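Local coordinates for possible flavin reductase (Haemophilus somnus 129PT, PDB 2R0X), which probably binds FMN and reduces flavins with NADPH, at residues A[112-121]-A[132-142]. Sequence-based numbering, arbitrary orientation.
Sequences ALINFDCEIT and LICKIVDIHQS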
# COMPACT_ATOMS: atom_id res chain seq x y z
N ALA A 112 10.89 16.21 -3.35
CA ALA A 112 10.28 14.97 -2.93
C ALA A 112 11.15 13.76 -3.28
O ALA A 112 12.05 13.82 -4.10
CB ALA A 112 8.91 14.81 -3.56
N LEU A 113 10.83 12.61 -2.72
CA LEU A 113 11.50 11.38 -3.05
C LEU A 113 11.12 10.90 -4.46
O LEU A 113 11.96 10.43 -5.22
CB LEU A 113 11.19 10.30 -2.03
CG LEU A 113 12.05 9.05 -2.08
CD1 LEU A 113 13.40 9.37 -1.48
CD2 LEU A 113 11.37 7.89 -1.34
N ILE A 114 9.83 10.97 -4.76
CA ILE A 114 9.27 10.52 -6.04
C ILE A 114 8.02 11.33 -6.30
O ILE A 114 7.34 11.69 -5.36
CB ILE A 114 8.84 8.99 -6.03
CG1 ILE A 114 9.63 8.13 -5.03
CG2 ILE A 114 8.95 8.43 -7.43
CD1 ILE A 114 9.03 6.76 -4.80
N ASN A 115 7.72 11.56 -7.57
CA ASN A 115 6.52 12.25 -7.98
C ASN A 115 5.84 11.46 -9.11
O ASN A 115 6.45 11.24 -10.15
CB ASN A 115 6.80 13.68 -8.47
CG ASN A 115 7.68 14.49 -7.50
OD1 ASN A 115 8.91 14.52 -7.65
ND2 ASN A 115 7.05 15.17 -6.55
N PHE A 116 4.62 11.00 -8.87
CA PHE A 116 3.85 10.27 -9.87
C PHE A 116 2.62 11.09 -10.24
O PHE A 116 1.75 11.31 -9.42
CB PHE A 116 3.34 8.94 -9.33
CG PHE A 116 4.37 8.01 -8.76
CD1 PHE A 116 4.73 8.07 -7.43
CD2 PHE A 116 4.93 7.02 -9.53
CE1 PHE A 116 5.63 7.15 -6.89
CE2 PHE A 116 5.81 6.08 -8.96
CZ PHE A 116 6.15 6.18 -7.65
N ASP A 117 2.59 11.60 -11.48
CA ASP A 117 1.44 12.40 -11.95
C ASP A 117 0.47 11.48 -12.66
O ASP A 117 0.90 10.71 -13.49
CB ASP A 117 1.95 13.50 -12.91
CG ASP A 117 0.98 14.66 -13.02
OD1 ASP A 117 -0.02 14.68 -12.28
OD2 ASP A 117 1.26 15.56 -13.84
N CYS A 118 -0.79 11.55 -12.27
CA CYS A 118 -1.77 10.53 -12.62
C CYS A 118 -3.11 11.08 -13.05
O CYS A 118 -3.56 12.14 -12.67
CB CYS A 118 -2.03 9.65 -11.39
SG CYS A 118 -0.61 8.87 -10.60
N GLU A 119 -3.74 10.24 -13.88
CA GLU A 119 -5.14 10.39 -14.22
C GLU A 119 -5.95 9.42 -13.39
O GLU A 119 -5.58 8.25 -13.28
CB GLU A 119 -5.37 10.10 -15.71
CG GLU A 119 -4.74 11.16 -16.62
CD GLU A 119 -4.70 10.83 -18.08
OE1 GLU A 119 -5.02 9.68 -18.49
OE2 GLU A 119 -4.27 11.74 -18.84
N ILE A 120 -7.07 9.88 -12.81
CA ILE A 120 -7.92 9.00 -11.97
C ILE A 120 -8.86 8.36 -12.95
O ILE A 120 -9.89 8.92 -13.32
CB ILE A 120 -8.66 9.79 -10.90
CG1 ILE A 120 -7.69 10.56 -9.99
CG2 ILE A 120 -9.56 8.85 -10.06
CD1 ILE A 120 -8.33 11.42 -8.97
N THR A 121 -8.52 7.15 -13.34
CA THR A 121 -9.18 6.48 -14.40
C THR A 121 -10.56 5.99 -13.95
O THR A 121 -11.54 6.11 -14.68
CB THR A 121 -8.28 5.36 -14.84
OG1 THR A 121 -6.95 5.91 -15.04
CG2 THR A 121 -8.84 4.73 -16.10
N LEU A 132 -9.10 5.09 -5.58
CA LEU A 132 -8.81 5.83 -6.79
C LEU A 132 -7.79 5.04 -7.59
O LEU A 132 -6.69 4.82 -7.13
CB LEU A 132 -8.30 7.23 -6.47
CG LEU A 132 -9.04 8.05 -5.47
CD1 LEU A 132 -8.36 9.38 -5.16
CD2 LEU A 132 -10.47 8.29 -5.92
N ILE A 133 -8.20 4.59 -8.78
CA ILE A 133 -7.34 3.87 -9.70
C ILE A 133 -6.70 4.88 -10.60
O ILE A 133 -7.41 5.65 -11.26
CB ILE A 133 -8.13 2.89 -10.58
CG1 ILE A 133 -8.80 1.84 -9.72
CG2 ILE A 133 -7.24 2.21 -11.56
CD1 ILE A 133 -7.89 1.14 -8.79
N CYS A 134 -5.37 4.89 -10.63
CA CYS A 134 -4.65 6.03 -11.19
C CYS A 134 -3.61 5.61 -12.21
O CYS A 134 -2.55 5.10 -11.85
CB CYS A 134 -3.96 6.77 -10.04
SG CYS A 134 -5.08 7.45 -8.81
N LYS A 135 -3.87 5.92 -13.47
CA LYS A 135 -2.92 5.69 -14.53
C LYS A 135 -1.83 6.75 -14.42
O LYS A 135 -2.11 7.94 -14.40
CB LYS A 135 -3.61 5.79 -15.89
CG LYS A 135 -2.66 5.59 -17.03
CD LYS A 135 -3.34 5.88 -18.40
CE LYS A 135 -2.37 5.84 -19.50
NZ LYS A 135 -3.15 6.13 -20.75
N ILE A 136 -0.58 6.32 -14.41
CA ILE A 136 0.57 7.24 -14.29
C ILE A 136 0.90 7.81 -15.66
O ILE A 136 1.10 7.07 -16.62
CB ILE A 136 1.80 6.54 -13.69
CG1 ILE A 136 1.43 6.01 -12.28
CG2 ILE A 136 2.98 7.47 -13.65
CD1 ILE A 136 2.37 4.94 -11.83
N VAL A 137 0.92 9.13 -15.77
CA VAL A 137 1.20 9.79 -17.04
C VAL A 137 2.51 10.58 -17.03
O VAL A 137 2.95 10.97 -18.11
CB VAL A 137 0.04 10.65 -17.52
CG1 VAL A 137 -1.21 9.75 -17.75
CG2 VAL A 137 -0.28 11.77 -16.55
N ASP A 138 3.15 10.79 -15.88
CA ASP A 138 4.45 11.44 -15.84
C ASP A 138 5.08 11.07 -14.49
O ASP A 138 4.37 10.85 -13.53
CB ASP A 138 4.28 12.98 -16.04
CG ASP A 138 5.47 13.67 -16.60
OD1 ASP A 138 6.58 13.10 -16.61
OD2 ASP A 138 5.27 14.85 -17.03
N ILE A 139 6.40 10.98 -14.45
CA ILE A 139 7.13 10.58 -13.24
C ILE A 139 8.35 11.47 -13.15
O ILE A 139 9.02 11.74 -14.13
CB ILE A 139 7.57 9.11 -13.27
CG1 ILE A 139 6.39 8.17 -13.19
CG2 ILE A 139 8.59 8.79 -12.15
CD1 ILE A 139 6.73 6.66 -13.21
N HIS A 140 8.66 11.90 -11.92
CA HIS A 140 9.95 12.46 -11.58
C HIS A 140 10.49 11.65 -10.40
O HIS A 140 9.76 11.39 -9.48
CB HIS A 140 9.76 13.92 -11.19
CG HIS A 140 11.02 14.65 -10.89
ND1 HIS A 140 11.62 14.60 -9.65
CD2 HIS A 140 11.76 15.50 -11.64
CE1 HIS A 140 12.71 15.35 -9.66
NE2 HIS A 140 12.80 15.93 -10.85
N GLN A 141 11.77 11.28 -10.44
CA GLN A 141 12.36 10.56 -9.29
C GLN A 141 13.63 11.21 -8.79
O GLN A 141 14.37 11.77 -9.55
CB GLN A 141 12.55 9.07 -9.57
CG GLN A 141 13.17 8.77 -10.90
CD GLN A 141 13.01 7.31 -11.37
OE1 GLN A 141 13.46 6.40 -10.69
NE2 GLN A 141 12.42 7.11 -12.57
N SER A 142 13.86 11.10 -7.49
CA SER A 142 15.12 11.52 -6.90
C SER A 142 16.13 10.41 -6.97
O SER A 142 15.80 9.26 -7.26
CB SER A 142 14.90 11.90 -5.43
OG SER A 142 14.59 10.77 -4.64
O HOH W 1 11.31 13.07 -7.15
O HOH W 2 -4.09 8.69 -20.87
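Residues 114-121 and 132-141 pair as antiparallel strands, from Ile-114 beside Gln-141 to Ile-120 beside Cys-134, and the register slips by one residue at Asp-117. There the carbonyl oxygen of Asp-117 takes two backbone donors, Val-137 N at 2.8 Å in the carbonyl plane and Asp-138 N at a longer 3.3 Å, so that Val-137 is the extra residue of a classic beta bulge. Its CG2 is brought to 3.4 Å from Asp-117 O, while its CG1 lies against the carboxylate carbon of Glu-119, the two side chains crossing nearly at right angles.

At the far end Leu-113 O is also gripped twice, by Ser-142 N and, on a lone pair, by Ser-142 OG at 2.7 Å. Ser-142 OG sits between its own backbone N and carbonyl carbon (chi1 69°), and from there it curls back to this oxygen.

The two faces differ in character. On one, Cys-118 CB meets Cys-134 CB at 3.7 Å, Cys-118 SG lies by Ile-136 CG1, and Phe-116 CD2 touches both Ile-136 CD1 and Ile-139 CG1; Leu-48 of strand 46-53 packs on this row. On the other, Asn-115 and His-140 run side by side, their amide and ring planes 62° apart, with a water in the ring plane, 2.9 Å from His-140 ND1, placed between that nitrogen and Asn-115 OD1, while Asn-115 ND2 bonds to Asn-71. A second water bridges Glu-119 OE1 and Lys-135 NZ, whose charged ends stand 4.6 Å apart. The carboxylate of Asp-117 is held by Thr-104 OG1 and Thr-103 N, and that of Asp-138 by Thr-103 OG1.

With strand 67-72 beyond one edge and 46-53 beyond the other, this is a bulged, strongly twisted beta hairpin within the split barrel of flavin reductase-like proteins.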